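Local coordinates for protein C-domain type II peptide synthetase (Streptomyces globisporus, PDB 4ZNM) that is a stand-alone condensation-domain protein of nonribosomal peptide synthetase type, built on the fold of the CoA-dependent acyltransferase superfamily, at residues R53-L63 against V140-D148; R250-F260 against L449-D457. All coordinates share one frame; numbering follows the deposited sequence. Where two conformers were deposited one is given.

Contact 1. Residues R53-L63 against V140-D148; sequences RLTGGIDEETL and VLGRFDQKD
Arg53 grips Asp148 side-on, NE to OD1 and NH1 to OD2 (both 2.8 Å), each carboxylate oxygen offering its syn lone pair. CG lies anti to the backbone N (chi1 -171°) and the chain bends at chi2, which turns the guanidinium to Asp148. Both oxygens sit at its edge, almost in its plane; the planes are 19° apart, and the bonds are separately close to straight. The second salt bridge is a single bond: Arg143 NH1 reaches Glu60 OE2 at 2.7 Å, on the anti side of a carboxylate turned 76° from the guanidinium plane. Ile58 CB and Gln146 NE2 lie over opposite faces of that guanidinium, each displaced toward the edge.

In the backbone, Thr55 and Asp148 form an antiparallel non-hydrogen-bonded pair, followed by Gly56 N bonding to Lys147 O (2.8 Å). Gly56 has a positive phi, where a CB would jam against the preceding carbonyl.

Among apolar groups, Leu141 CD1 lies between Leu54 CD1 and Ile58 CD1, while CD2 faces Ile58 and Leu63; the fork at CG lets one residue serve strand, loop and helix.

One water joins Thr55 OG1 to Asp148 OD1; another joins Ile58 N and Arg143 NH2 to Gln146 O and OE1. The two-bond grip should limit rotation of the Asp148 carboxylate, with Arg113 and Glu110 probably sharing the charge.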
ATOM      1  N   ARG A  53     -10.234 -15.370   3.582  1.00 19.82           N
ATOM      2  CA  ARG A  53     -10.697 -16.738   3.835  1.00 20.63           C
ATOM      3  C   ARG A  53     -12.182 -16.683   4.173  1.00 24.36           C
ATOM      4  O   ARG A  53     -12.572 -15.952   5.114  1.00 25.86           O
ATOM      5  CB  ARG A  53      -9.883 -17.357   4.989  1.00 23.24           C
ATOM      6  CG  ARG A  53     -10.094 -18.837   5.236  1.00 28.51           C
ATOM      7  CD  ARG A  53      -9.424 -19.719   4.192  1.00 26.83           C
ATOM      8  NE  ARG A  53      -9.595 -21.102   4.554  1.00 27.69           N
ATOM      9  CZ  ARG A  53      -8.731 -21.824   5.249  1.00 36.91           C
ATOM     10  NH1 ARG A  53      -9.050 -23.064   5.571  1.00 30.46           N
ATOM     11  NH2 ARG A  53      -7.561 -21.324   5.628  1.00 36.21           N
ATOM     12  N   LEU A  54     -13.001 -17.429   3.422  1.00 23.58           N
ATOM     13  CA  LEU A  54     -14.476 -17.450   3.616  1.00 23.10           C
ATOM     14  C   LEU A  54     -14.968 -18.762   4.206  1.00 24.13           C
ATOM     15  O   LEU A  54     -14.653 -19.814   3.684  1.00 21.84           O
ATOM     16  CB  LEU A  54     -15.221 -17.223   2.298  1.00 23.49           C
ATOM     17  CG  LEU A  54     -14.837 -15.994   1.473  1.00 28.03           C
ATOM     18  CD1 LEU A  54     -15.701 -15.929   0.182  1.00 23.04           C
ATOM     19  CD2 LEU A  54     -15.012 -14.761   2.277  1.00 26.77           C
ATOM     20  N   THR A  55     -15.723 -18.685   5.298  1.00 23.17           N
ATOM     21  CA  THR A  55     -16.309 -19.842   5.960  1.00 26.75           C
ATOM     22  C   THR A  55     -17.820 -19.763   5.819  1.00 26.74           C
ATOM     23  O   THR A  55     -18.420 -18.769   6.231  1.00 21.73           O
ATOM     24  CB  THR A  55     -15.924 -19.897   7.465  1.00 27.40           C
ATOM     25  OG1 THR A  55     -14.491 -19.804   7.579  1.00 29.47           O
ATOM     26  CG2 THR A  55     -16.436 -21.183   8.131  1.00 32.08           C
ATOM     27  N   GLY A  56     -18.419 -20.793   5.223  1.00 22.36           N
ATOM     28  CA  GLY A  56     -19.852 -20.826   5.024  1.00 25.98           C
ATOM     29  C   GLY A  56     -20.162 -21.171   3.591  1.00 25.54           C
ATOM     30  O   GLY A  56     -19.275 -21.181   2.751  1.00 22.90           O
ATOM     31  N   GLY A  57     -21.424 -21.472   3.320  1.00 23.74           N
ATOM     32  CA  GLY A  57     -21.845 -21.813   1.977  1.00 20.18           C
ATOM     33  C   GLY A  57     -21.840 -20.573   1.115  1.00 22.16           C
ATOM     34  O   GLY A  57     -22.038 -19.479   1.614  1.00 35.51           O
ATOM     35  N   ILE A  58     -21.582 -20.750  -0.182  1.00 25.56           N
ATOM     36  CA  ILE A  58     -21.534 -19.640  -1.134  1.00 29.56           C
ATOM     37  C   ILE A  58     -22.411 -19.993  -2.301  1.00 28.99           C
ATOM     38  O   ILE A  58     -22.285 -21.092  -2.839  1.00 25.82           O
ATOM     39  CB  ILE A  58     -20.119 -19.370  -1.651  1.00 24.17           C
ATOM     40  CG1 ILE A  58     -19.200 -18.905  -0.522  1.00 24.49           C
ATOM     41  CG2 ILE A  58     -20.155 -18.348  -2.824  1.00 24.72           C
ATOM     42  CD1 ILE A  58     -17.737 -18.899  -0.953  1.00 26.19           C
ATOM     43  N   ASP A  59     -23.278 -19.061  -2.701  1.00 26.68           N
ATOM     44  CA  ASP A  59     -23.998 -19.185  -3.975  1.00 23.80           C
ATOM     45  C   ASP A  59     -23.246 -18.342  -5.000  1.00 22.98           C
ATOM     46  O   ASP A  59     -23.299 -17.112  -4.970  1.00 19.27           O
ATOM     47  CB  ASP A  59     -25.447 -18.734  -3.867  1.00 24.31           C
ATOM     48  CG  ASP A  59     -26.218 -18.977  -5.156  1.00 29.21           C
ATOM     49  OD1 ASP A  59     -26.570 -20.136  -5.402  1.00 31.32           O
ATOM     50  OD2 ASP A  59     -26.452 -18.031  -5.932  1.00 28.77           O
ATOM     51  N   GLU A  60     -22.547 -19.005  -5.914  1.00 21.88           N
ATOM     52  CA  GLU A  60     -21.597 -18.332  -6.786  1.00 24.16           C
ATOM     53  C   GLU A  60     -22.263 -17.299  -7.673  1.00 23.85           C
ATOM     54  O   GLU A  60     -21.751 -16.200  -7.869  1.00 21.21           O
ATOM     55  CB  GLU A  60     -20.887 -19.368  -7.641  1.00 19.71           C
ATOM     56  CG  GLU A  60     -19.925 -20.254  -6.858  1.00 28.34           C
ATOM     57  CD  GLU A  60     -19.489 -21.516  -7.624  1.00 28.32           C
ATOM     58  OE1 GLU A  60     -19.649 -21.587  -8.877  1.00 25.69           O
ATOM     59  OE2 GLU A  60     -19.008 -22.468  -6.942  1.00 26.82           O
ATOM     60  N   GLU A  61     -23.433 -17.645  -8.191  0.61 18.18           N
ATOM     61  CA  GLU A  61     -24.156 -16.738  -9.076  0.61 21.12           C
ATOM     62  C   GLU A  61     -24.539 -15.452  -8.358  0.61 19.82           C
ATOM     63  O   GLU A  61     -24.520 -14.379  -8.948  0.61 18.25           O
ATOM     64  CB  GLU A  61     -25.414 -17.419  -9.625  0.61 29.04           C
ATOM     65  CG  GLU A  61     -26.291 -16.504 -10.460  0.61 36.63           C
ATOM     66  CD  GLU A  61     -27.484 -17.231 -11.054  0.61 52.94           C
ATOM     67  OE1 GLU A  61     -28.426 -16.545 -11.507  0.61 60.01           O
ATOM     68  OE2 GLU A  61     -27.479 -18.481 -11.063  0.61 51.42           O
ATOM     69  N   THR A  62     -24.901 -15.560  -7.082  1.00 21.51           N
ATOM     70  CA  THR A  62     -25.291 -14.383  -6.315  1.00 18.35           C
ATOM     71  C   THR A  62     -24.062 -13.567  -5.952  1.00 20.78           C
ATOM     72  O   THR A  62     -24.124 -12.354  -5.915  1.00 20.08           O
ATOM     73  CB  THR A  62     -26.075 -14.779  -5.046  1.00 19.60           C
ATOM     74  OG1 THR A  62     -27.208 -15.545  -5.430  1.00 25.92           O
ATOM     75  CG2 THR A  62     -26.594 -13.532  -4.265  1.00 25.93           C
ATOM     76  N   LEU A  63     -22.936 -14.228  -5.717  1.00 20.04           N
ATOM     77  CA  LEU A  63     -21.707 -13.515  -5.416  1.00 18.89           C
ATOM     78  C   LEU A  63     -21.266 -12.715  -6.638  1.00 23.82           C
ATOM     79  O   LEU A  63     -20.786 -11.589  -6.496  1.00 22.11           O
ATOM     80  CB  LEU A  63     -20.593 -14.466  -4.965  1.00 19.60           C
ATOM     81  CG  LEU A  63     -19.310 -13.767  -4.554  1.00 23.05           C
ATOM     82  CD1 LEU A  63     -19.498 -12.970  -3.265  1.00 27.62           C
ATOM     83  CD2 LEU A  63     -18.198 -14.778  -4.349  1.00 23.56           C
ATOM     84  N   VAL A 140     -11.479 -13.722  -8.128  1.00 19.46           N
ATOM     85  CA  VAL A 140     -11.249 -15.132  -8.334  1.00 18.25           C
ATOM     86  C   VAL A 140     -11.599 -15.832  -7.000  1.00 20.29           C
ATOM     87  O   VAL A 140     -11.034 -15.524  -5.959  1.00 20.11           O
ATOM     88  CB  VAL A 140      -9.806 -15.408  -8.754  1.00 21.54           C
ATOM     89  CG1 VAL A 140      -9.586 -16.880  -8.962  1.00 23.33           C
ATOM     90  CG2 VAL A 140      -9.465 -14.629 -10.022  1.00 25.83           C
ATOM     91  N   LEU A 141     -12.532 -16.773  -7.057  1.00 17.18           N
ATOM     92  CA  LEU A 141     -12.910 -17.554  -5.889  1.00 19.52           C
ATOM     93  C   LEU A 141     -12.325 -18.966  -5.975  1.00 19.15           C
ATOM     94  O   LEU A 141     -12.640 -19.721  -6.901  1.00 21.85           O
ATOM     95  CB  LEU A 141     -14.432 -17.596  -5.784  1.00 21.37           C
ATOM     96  CG  LEU A 141     -14.953 -18.372  -4.567  1.00 25.39           C
ATOM     97  CD1 LEU A 141     -14.700 -17.607  -3.279  1.00 22.55           C
ATOM     98  CD2 LEU A 141     -16.413 -18.654  -4.759  1.00 23.04           C
ATOM     99  N   GLY A 142     -11.426 -19.292  -5.043  1.00 19.04           N
ATOM    100  CA  GLY A 142     -10.900 -20.639  -4.944  1.00 21.75           C
ATOM    101  C   GLY A 142     -11.609 -21.442  -3.865  1.00 19.84           C
ATOM    102  O   GLY A 142     -11.478 -21.137  -2.691  1.00 17.84           O
ATOM    103  N   ARG A 143     -12.359 -22.468  -4.242  1.00 18.68           N
ATOM    104  CA  ARG A 143     -13.141 -23.220  -3.235  1.00 18.90           C
ATOM    105  C   ARG A 143     -12.442 -24.487  -2.885  1.00 19.77           C
ATOM    106  O   ARG A 143     -12.025 -25.224  -3.757  1.00 24.99           O
ATOM    107  CB  ARG A 143     -14.528 -23.514  -3.752  1.00 18.85           C
ATOM    108  CG  ARG A 143     -15.265 -22.265  -4.227  1.00 21.49           C
ATOM    109  CD  ARG A 143     -16.723 -22.558  -4.511  1.00 21.02           C
ATOM    110  NE  ARG A 143     -17.460 -22.729  -3.281  1.00 28.11           N
ATOM    111  CZ  ARG A 143     -18.773 -22.931  -3.208  1.00 28.77           C
ATOM    112  NH1 ARG A 143     -19.519 -22.976  -4.309  1.00 24.89           N
ATOM    113  NH2 ARG A 143     -19.340 -23.094  -2.027  1.00 26.42           N
ATOM    114  N   PHE A 144     -12.336 -24.770  -1.599  1.00 24.03           N
ATOM    115  CA  PHE A 144     -11.863 -26.073  -1.160  1.00 23.73           C
ATOM    116  C   PHE A 144     -12.976 -27.109  -1.089  1.00 23.23           C
ATOM    117  O   PHE A 144     -12.799 -28.268  -1.488  1.00 23.65           O
ATOM    118  CB  PHE A 144     -11.206 -25.938   0.198  1.00 22.89           C
ATOM    119  CG  PHE A 144     -10.054 -24.965   0.197  1.00 23.57           C
ATOM    120  CD1 PHE A 144      -8.852 -25.290  -0.412  1.00 25.64           C
ATOM    121  CD2 PHE A 144     -10.176 -23.733   0.805  1.00 28.80           C
ATOM    122  CE1 PHE A 144      -7.788 -24.392  -0.398  1.00 27.76           C
ATOM    123  CE2 PHE A 144      -9.118 -22.852   0.824  1.00 32.45           C
ATOM    124  CZ  PHE A 144      -7.927 -23.182   0.215  1.00 30.48           C
ATOM    125  N   ASP A 145     -14.096 -26.700  -0.525  1.00 24.30           N
ATOM    126  CA  ASP A 145     -15.252 -27.583  -0.352  1.00 24.90           C
ATOM    127  C   ASP A 145     -16.449 -26.652  -0.215  1.00 25.26           C
ATOM    128  O   ASP A 145     -16.321 -25.441  -0.484  1.00 22.57           O
ATOM    129  CB  ASP A 145     -15.070 -28.539   0.833  1.00 25.11           C
ATOM    130  CG  ASP A 145     -14.907 -27.821   2.168  1.00 31.82           C
ATOM    131  OD1 ASP A 145     -15.525 -26.748   2.338  1.00 30.43           O
ATOM    132  OD2 ASP A 145     -14.186 -28.342   3.062  1.00 37.30           O
ATOM    133  N   GLN A 146     -17.609 -27.189   0.137  1.00 21.78           N
ATOM    134  CA  GLN A 146     -18.856 -26.423   0.047  1.00 24.18           C
ATOM    135  C   GLN A 146     -18.934 -25.332   1.123  1.00 26.96           C
ATOM    136  O   GLN A 146     -19.826 -24.480   1.085  1.00 27.80           O
ATOM    137  CB  GLN A 146     -20.071 -27.364   0.139  1.00 36.22           C
ATOM    138  CG  GLN A 146     -20.327 -28.160  -1.141  1.00 33.36           C
ATOM    139  CD  GLN A 146     -20.698 -27.256  -2.319  1.00 40.43           C
ATOM    140  OE1 GLN A 146     -21.738 -26.601  -2.319  1.00 44.50           O
ATOM    141  NE2 GLN A 146     -19.825 -27.189  -3.303  1.00 43.10           N
ATOM    142  N   LYS A 147     -18.003 -25.331   2.066  1.00 20.22           N
ATOM    143  CA  LYS A 147     -18.066 -24.339   3.153  1.00 22.51           C
ATOM    144  C   LYS A 147     -16.737 -23.637   3.463  1.00 23.91           C
ATOM    145  O   LYS A 147     -16.669 -22.825   4.402  1.00 20.02           O
ATOM    146  CB  LYS A 147     -18.596 -25.012   4.441  1.00 29.26           C
ATOM    147  CG  LYS A 147     -17.774 -26.190   4.902  1.00 47.63           C
ATOM    148  CD  LYS A 147     -18.387 -26.872   6.127  1.00 70.99           C
ATOM    149  CE  LYS A 147     -17.587 -28.097   6.539  1.00 83.26           C
ATOM    150  NZ  LYS A 147     -17.563 -29.132   5.471  1.00 83.90           N
ATOM    151  N   ASP A 148     -15.689 -23.925   2.683  1.00 28.75           N
ATOM    152  CA  ASP A 148     -14.408 -23.220   2.845  1.00 23.43           C
ATOM    153  C   ASP A 148     -13.838 -22.741   1.501  1.00 21.53           C
ATOM    154  O   ASP A 148     -13.823 -23.495   0.542  1.00 23.67           O
ATOM    155  CB  ASP A 148     -13.450 -24.160   3.558  1.00 24.48           C
ATOM    156  CG  ASP A 148     -12.196 -23.476   4.076  1.00 30.67           C
ATOM    157  OD1 ASP A 148     -12.115 -22.223   4.113  1.00 28.38           O
ATOM    158  OD2 ASP A 148     -11.285 -24.234   4.475  1.00 32.25           O
TER
HETATM  159  O   HOH W   1     -12.796 -21.466   6.350  1.00 30.28           O
HETATM  160  O   HOH W   2     -21.891 -23.891  -0.749  1.00 32.66           O

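Contact 2. Residues R250-F260 against L449-D457; sequences RGELADAVVEF and LENAVARPD
Val453 drops its two methyls into the surface of helix 251-264, a knob in the hole formed by Leu253, Ala256, Val257 and Phe260. Its chi1 of -67° puts CG1 beside the backbone N and CG2 between that N and the carbonyl carbon, sending CG1 toward Val257 CG2 and Phe260 CB and CG2 toward Leu253 and Ala256. CG2 meets Leu253 CD1 at 4.0 Å and Ala256 CB at 4.1 Å. Valine, compact and forked at CB, can touch all four walls, and the small methyl of Ala256 lets the knob approach the helix.

One turn earlier, Leu449 CD1 reaches Val257 CG2 at 4.1 Å, the two side chains crossing nearly at a right angle. Leu253 CD1 also presses on the backbone of the facing helix, 3.7 Å from Glu450 CA.

Past the end of helix 435-454, Pro456 CB lies 3.5 Å from Phe260 CE1, the ring and the proline running alongside with opposite headings. The broad phenyl group also touches Arg327 and Val330 of helix 326-335.

At the other end, Arg250 and Glu450 form a salt bridge whose exact geometry is doubtful, because the arginine is poorly ordered.

The short helical segments approach to 9.6 Å at 46° between their N-to-C directions. A single knob-into-hole contact joins helix 251-264 to the C-terminal helix 435-454 of the condensation-domain fold.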
ATOM      1  N   ARG A 250       7.978 -12.203  13.940  1.00 72.53           N
ATOM      2  CA  ARG A 250       7.821 -13.253  14.946  1.00 74.72           C
ATOM      3  C   ARG A 250       7.165 -12.790  16.252  1.00 69.57           C
ATOM      4  O   ARG A 250       7.470 -11.711  16.747  1.00 79.12           O
ATOM      5  CB  ARG A 250       9.206 -13.844  15.262  1.00 87.53           C
ATOM      6  CG  ARG A 250       9.981 -14.320  14.029  1.00 94.86           C
ATOM      7  CD  ARG A 250      11.400 -14.817  14.357  1.00 98.82           C
ATOM      8  NE  ARG A 250      12.349 -13.755  14.731  1.00 93.69           N
ATOM      9  CZ  ARG A 250      12.724 -13.454  15.978  1.00 86.17           C
ATOM     10  NH1 ARG A 250      12.222 -14.104  17.027  1.00 77.57           N
ATOM     11  NH2 ARG A 250      13.605 -12.477  16.182  1.00 94.54           N
ATOM     12  N   GLY A 251       6.296 -13.628  16.814  1.00 67.82           N
ATOM     13  CA  GLY A 251       5.595 -13.325  18.047  1.00 70.09           C
ATOM     14  C   GLY A 251       6.465 -12.701  19.124  1.00 55.79           C
ATOM     15  O   GLY A 251       6.167 -11.608  19.576  1.00 47.78           O
ATOM     16  N   GLU A 252       7.537 -13.380  19.521  1.00 48.44           N
ATOM     17  CA  GLU A 252       8.501 -12.834  20.489  1.00 54.76           C
ATOM     18  C   GLU A 252       8.948 -11.398  20.110  1.00 45.77           C
ATOM     19  O   GLU A 252       8.817 -10.462  20.902  1.00 45.26           O
ATOM     20  CB  GLU A 252       9.719 -13.775  20.591  1.00 71.20           C
ATOM     21  CG  GLU A 252      10.622 -13.575  21.823  1.00 84.02           C
ATOM     22  CD  GLU A 252      11.445 -14.823  22.187  1.00 96.11           C
ATOM     23  OE1 GLU A 252      11.160 -15.453  23.234  1.00101.74           O
ATOM     24  OE2 GLU A 252      12.386 -15.160  21.438  1.00 87.07           O
ATOM     25  N   LEU A 253       9.480 -11.225  18.910  1.00 37.54           N
ATOM     26  CA  LEU A 253       9.911  -9.898  18.462  1.00 44.20           C
ATOM     27  C   LEU A 253       8.745  -8.910  18.372  1.00 40.51           C
ATOM     28  O   LEU A 253       8.884  -7.747  18.753  1.00 37.06           O
ATOM     29  CB  LEU A 253      10.597  -9.987  17.102  1.00 46.58           C
ATOM     30  CG  LEU A 253      11.146  -8.682  16.518  1.00 43.70           C
ATOM     31  CD1 LEU A 253      12.044  -7.965  17.530  1.00 46.63           C
ATOM     32  CD2 LEU A 253      11.897  -9.001  15.252  1.00 40.13           C
ATOM     33  N   ALA A 254       7.608  -9.374  17.848  1.00 36.27           N
ATOM     34  CA  ALA A 254       6.403  -8.553  17.737  1.00 35.33           C
ATOM     35  C   ALA A 254       6.013  -8.030  19.132  1.00 33.74           C
ATOM     36  O   ALA A 254       5.759  -6.853  19.329  1.00 36.49           O
ATOM     37  CB  ALA A 254       5.252  -9.363  17.137  1.00 34.06           C
ATOM     38  N   ASP A 255       5.970  -8.931  20.090  1.00 40.96           N
ATOM     39  CA  ASP A 255       5.581  -8.565  21.443  1.00 41.74           C
ATOM     40  C   ASP A 255       6.564  -7.542  22.028  1.00 41.73           C
ATOM     41  O   ASP A 255       6.139  -6.592  22.688  1.00 39.88           O
ATOM     42  CB  ASP A 255       5.485  -9.813  22.317  1.00 49.63           C
ATOM     43  CG  ASP A 255       4.243 -10.643  22.017  1.00 62.69           C
ATOM     44  OD1 ASP A 255       3.576 -10.398  20.984  1.00 58.56           O
ATOM     45  OD2 ASP A 255       3.937 -11.551  22.816  1.00 68.58           O
ATOM     46  N   ALA A 256       7.860  -7.703  21.753  1.00 40.00           N
ATOM     47  CA  ALA A 256       8.860  -6.753  22.246  1.00 45.69           C
ATOM     48  C   ALA A 256       8.671  -5.375  21.611  1.00 36.94           C
ATOM     49  O   ALA A 256       8.843  -4.348  22.268  1.00 34.01           O
ATOM     50  CB  ALA A 256      10.264  -7.262  21.980  1.00 49.39           C
ATOM     51  N   VAL A 257       8.314  -5.345  20.338  1.00 32.35           N
ATOM     52  CA  VAL A 257       8.108  -4.076  19.635  1.00 31.12           C
ATOM     53  C   VAL A 257       6.911  -3.355  20.235  1.00 34.42           C
ATOM     54  O   VAL A 257       6.987  -2.175  20.549  1.00 34.43           O
ATOM     55  CB  VAL A 257       7.905  -4.287  18.130  1.00 29.74           C
ATOM     56  CG1 VAL A 257       7.373  -3.042  17.475  1.00 36.38           C
ATOM     57  CG2 VAL A 257       9.213  -4.695  17.464  1.00 29.93           C
ATOM     58  N   VAL A 258       5.802  -4.078  20.398  1.00 33.27           N
ATOM     59  CA  VAL A 258       4.577  -3.508  20.974  1.00 34.03           C
ATOM     60  C   VAL A 258       4.783  -2.970  22.388  1.00 35.37           C
ATOM     61  O   VAL A 258       4.291  -1.897  22.722  1.00 42.10           O
ATOM     62  CB  VAL A 258       3.439  -4.557  20.979  1.00 37.54           C
ATOM     63  CG1 VAL A 258       2.257  -4.082  21.828  1.00 40.12           C
ATOM     64  CG2 VAL A 258       2.989  -4.861  19.557  1.00 37.81           C
ATOM     65  N   GLU A 259       5.466  -3.747  23.224  1.00 35.50           N
ATOM     66  CA  GLU A 259       5.740  -3.364  24.611  1.00 39.36           C
ATOM     67  C   GLU A 259       6.676  -2.149  24.681  1.00 36.28           C
ATOM     68  O   GLU A 259       6.451  -1.228  25.471  1.00 36.98           O
ATOM     69  CB  GLU A 259       6.352  -4.540  25.376  1.00 59.45           C
ATOM     70  CG  GLU A 259       5.321  -5.586  25.819  1.00 97.03           C
ATOM     71  CD  GLU A 259       5.929  -6.949  26.132  1.00121.00           C
ATOM     72  OE1 GLU A 259       7.141  -7.015  26.427  1.00139.90           O
ATOM     73  OE2 GLU A 259       5.190  -7.958  26.081  1.00111.99           O
ATOM     74  N   PHE A 260       7.716  -2.144  23.849  1.00 35.00           N
ATOM     75  CA  PHE A 260       8.636  -1.017  23.820  1.00 34.36           C
ATOM     76  C   PHE A 260       7.878   0.254  23.471  1.00 33.70           C
ATOM     77  O   PHE A 260       8.033   1.293  24.098  1.00 34.09           O
ATOM     78  CB  PHE A 260       9.756  -1.230  22.810  1.00 33.09           C
ATOM     79  CG  PHE A 260      10.516   0.031  22.506  1.00 32.24           C
ATOM     80  CD1 PHE A 260      11.526   0.474  23.358  1.00 34.02           C
ATOM     81  CD2 PHE A 260      10.188   0.798  21.411  1.00 30.90           C
ATOM     82  CE1 PHE A 260      12.203   1.648  23.092  1.00 32.97           C
ATOM     83  CE2 PHE A 260      10.862   1.962  21.134  1.00 34.48           C
ATOM     84  CZ  PHE A 260      11.869   2.395  21.984  1.00 34.20           C
ATOM     85  N   LEU A 449      16.274  -4.278  14.056  1.00 28.06           N
ATOM     86  CA  LEU A 449      15.046  -4.101  14.841  1.00 28.50           C
ATOM     87  C   LEU A 449      15.098  -4.925  16.121  1.00 27.36           C
ATOM     88  O   LEU A 449      14.759  -4.437  17.194  1.00 31.83           O
ATOM     89  CB  LEU A 449      13.810  -4.486  14.012  1.00 27.65           C
ATOM     90  CG  LEU A 449      12.464  -4.460  14.705  1.00 27.65           C
ATOM     91  CD1 LEU A 449      12.142  -3.049  15.155  1.00 25.98           C
ATOM     92  CD2 LEU A 449      11.379  -4.976  13.770  1.00 27.29           C
ATOM     93  N   GLU A 450      15.533  -6.173  16.029  1.00 27.73           N
ATOM     94  CA  GLU A 450      15.585  -7.021  17.224  1.00 33.88           C
ATOM     95  C   GLU A 450      16.511  -6.455  18.285  1.00 37.30           C
ATOM     96  O   GLU A 450      16.184  -6.415  19.486  1.00 31.84           O
ATOM     97  CB  GLU A 450      16.041  -8.420  16.858  1.00 38.34           C
ATOM     98  CG  GLU A 450      15.988  -9.407  18.012  1.00 51.26           C
ATOM     99  CD  GLU A 450      16.300 -10.824  17.565  1.00 74.66           C
ATOM    100  OE1 GLU A 450      15.796 -11.233  16.494  1.00 73.57           O
ATOM    101  OE2 GLU A 450      17.054 -11.525  18.275  1.00 89.37           O
ATOM    102  N   ASN A 451      17.680  -6.022  17.841  1.00 34.35           N
ATOM    103  CA  ASN A 451      18.694  -5.523  18.755  1.00 37.17           C
ATOM    104  C   ASN A 451      18.304  -4.171  19.340  1.00 33.98           C
ATOM    105  O   ASN A 451      18.588  -3.874  20.491  1.00 36.26           O
ATOM    106  CB  ASN A 451      20.026  -5.444  18.031  1.00 41.86           C
ATOM    107  CG  ASN A 451      20.662  -6.798  17.888  1.00 49.33           C
ATOM    108  OD1 ASN A 451      20.610  -7.608  18.817  1.00 54.16           O
ATOM    109  ND2 ASN A 451      21.252  -7.067  16.732  1.00 54.20           N
ATOM    110  N   ALA A 452      17.602  -3.378  18.555  1.00 30.31           N
ATOM    111  CA  ALA A 452      17.177  -2.066  19.014  1.00 29.34           C
ATOM    112  C   ALA A 452      16.190  -2.151  20.180  1.00 34.42           C
ATOM    113  O   ALA A 452      16.357  -1.437  21.162  1.00 35.43           O
ATOM    114  CB  ALA A 452      16.564  -1.285  17.865  1.00 28.10           C
ATOM    115  N   VAL A 453      15.166  -3.002  20.077  1.00 30.43           N
ATOM    116  CA  VAL A 453      14.128  -3.047  21.107  1.00 51.29           C
ATOM    117  C   VAL A 453      14.590  -3.894  22.290  1.00 32.98           C
ATOM    118  O   VAL A 453      14.115  -3.707  23.401  1.00 34.77           O
ATOM    119  CB  VAL A 453      12.789  -3.579  20.562  1.00 48.63           C
ATOM    120  CG1 VAL A 453      12.199  -2.612  19.568  1.00 51.55           C
ATOM    121  CG2 VAL A 453      12.973  -4.942  19.975  1.00 42.74           C
ATOM    122  N   ALA A 454      15.537  -4.797  22.062  1.00 34.39           N
ATOM    123  CA  ALA A 454      16.159  -5.530  23.170  1.00 39.42           C
ATOM    124  C   ALA A 454      17.046  -4.620  24.030  1.00 38.34           C
ATOM    125  O   ALA A 454      17.056  -4.750  25.249  1.00 39.19           O
ATOM    126  CB  ALA A 454      16.970  -6.703  22.640  1.00 37.04           C
ATOM    127  N   ARG A 455      17.797  -3.706  23.410  1.00 38.31           N
ATOM    128  CA  ARG A 455      18.660  -2.814  24.185  1.00 41.65           C
ATOM    129  C   ARG A 455      18.505  -1.360  23.753  1.00 40.67           C
ATOM    130  O   ARG A 455      19.444  -0.748  23.252  1.00 39.10           O
ATOM    131  CB  ARG A 455      20.116  -3.259  24.062  1.00 41.13           C
ATOM    132  CG  ARG A 455      20.448  -4.535  24.835  1.00 50.33           C
ATOM    133  CD  ARG A 455      21.726  -5.220  24.329  1.00 70.40           C
ATOM    134  NE  ARG A 455      21.624  -5.613  22.922  1.00 82.11           N
ATOM    135  CZ  ARG A 455      21.027  -6.721  22.484  1.00 84.90           C
ATOM    136  NH1 ARG A 455      20.466  -7.577  23.337  1.00 81.69           N
ATOM    137  NH2 ARG A 455      20.987  -6.978  21.181  1.00 84.68           N
ATOM    138  N   PRO A 456      17.314  -0.797  23.976  1.00 34.14           N
ATOM    139  CA  PRO A 456      16.943   0.518  23.435  1.00 33.31           C
ATOM    140  C   PRO A 456      17.703   1.691  24.047  1.00 33.87           C
ATOM    141  O   PRO A 456      17.696   2.780  23.468  1.00 35.98           O
ATOM    142  CB  PRO A 456      15.449   0.614  23.765  1.00 34.96           C
ATOM    143  CG  PRO A 456      15.279  -0.255  25.002  1.00 39.62           C
ATOM    144  CD  PRO A 456      16.217  -1.410  24.748  1.00 36.98           C
ATOM    145  N   ASP A 457      18.323   1.497  25.205  1.00 37.60           N
ATOM    146  CA  ASP A 457      18.997   2.617  25.876  1.00 45.84           C
ATOM    147  C   ASP A 457      20.526   2.501  25.780  1.00 47.35           C
ATOM    148  O   ASP A 457      21.274   3.370  26.267  1.00 45.57           O
ATOM    149  CB  ASP A 457      18.524   2.712  27.330  1.00 47.93           C
ATOM    150  CG  ASP A 457      17.041   3.106  27.437  1.00 49.50           C
ATOM    151  OD1 ASP A 457      16.719   4.304  27.250  1.00 52.43           O
ATOM    152  OD2 ASP A 457      16.188   2.221  27.670  1.00 46.53           O
TER

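Contacts 1 and 2 lie far apart in the same condensation-domain chain: their centres are 39 Å apart and their nearest atoms about 19 Å, without touching. They follow in series along the sequence, contact 1 closing before contact 2 opens. The first joins strands 47-55 and 148-156 of the six-stranded mixed sheet at the turn after strand 137-143, and sets the start of helix 60-73 over that strand. The second packs helices 251-264 and 435-454, which follow strands 242-249 and 422-429, adjacent and antiparallel in the five-stranded sheet. A bound sodium ion lies about 10 Å from Gly57 in contact 1, too far to be bound by it.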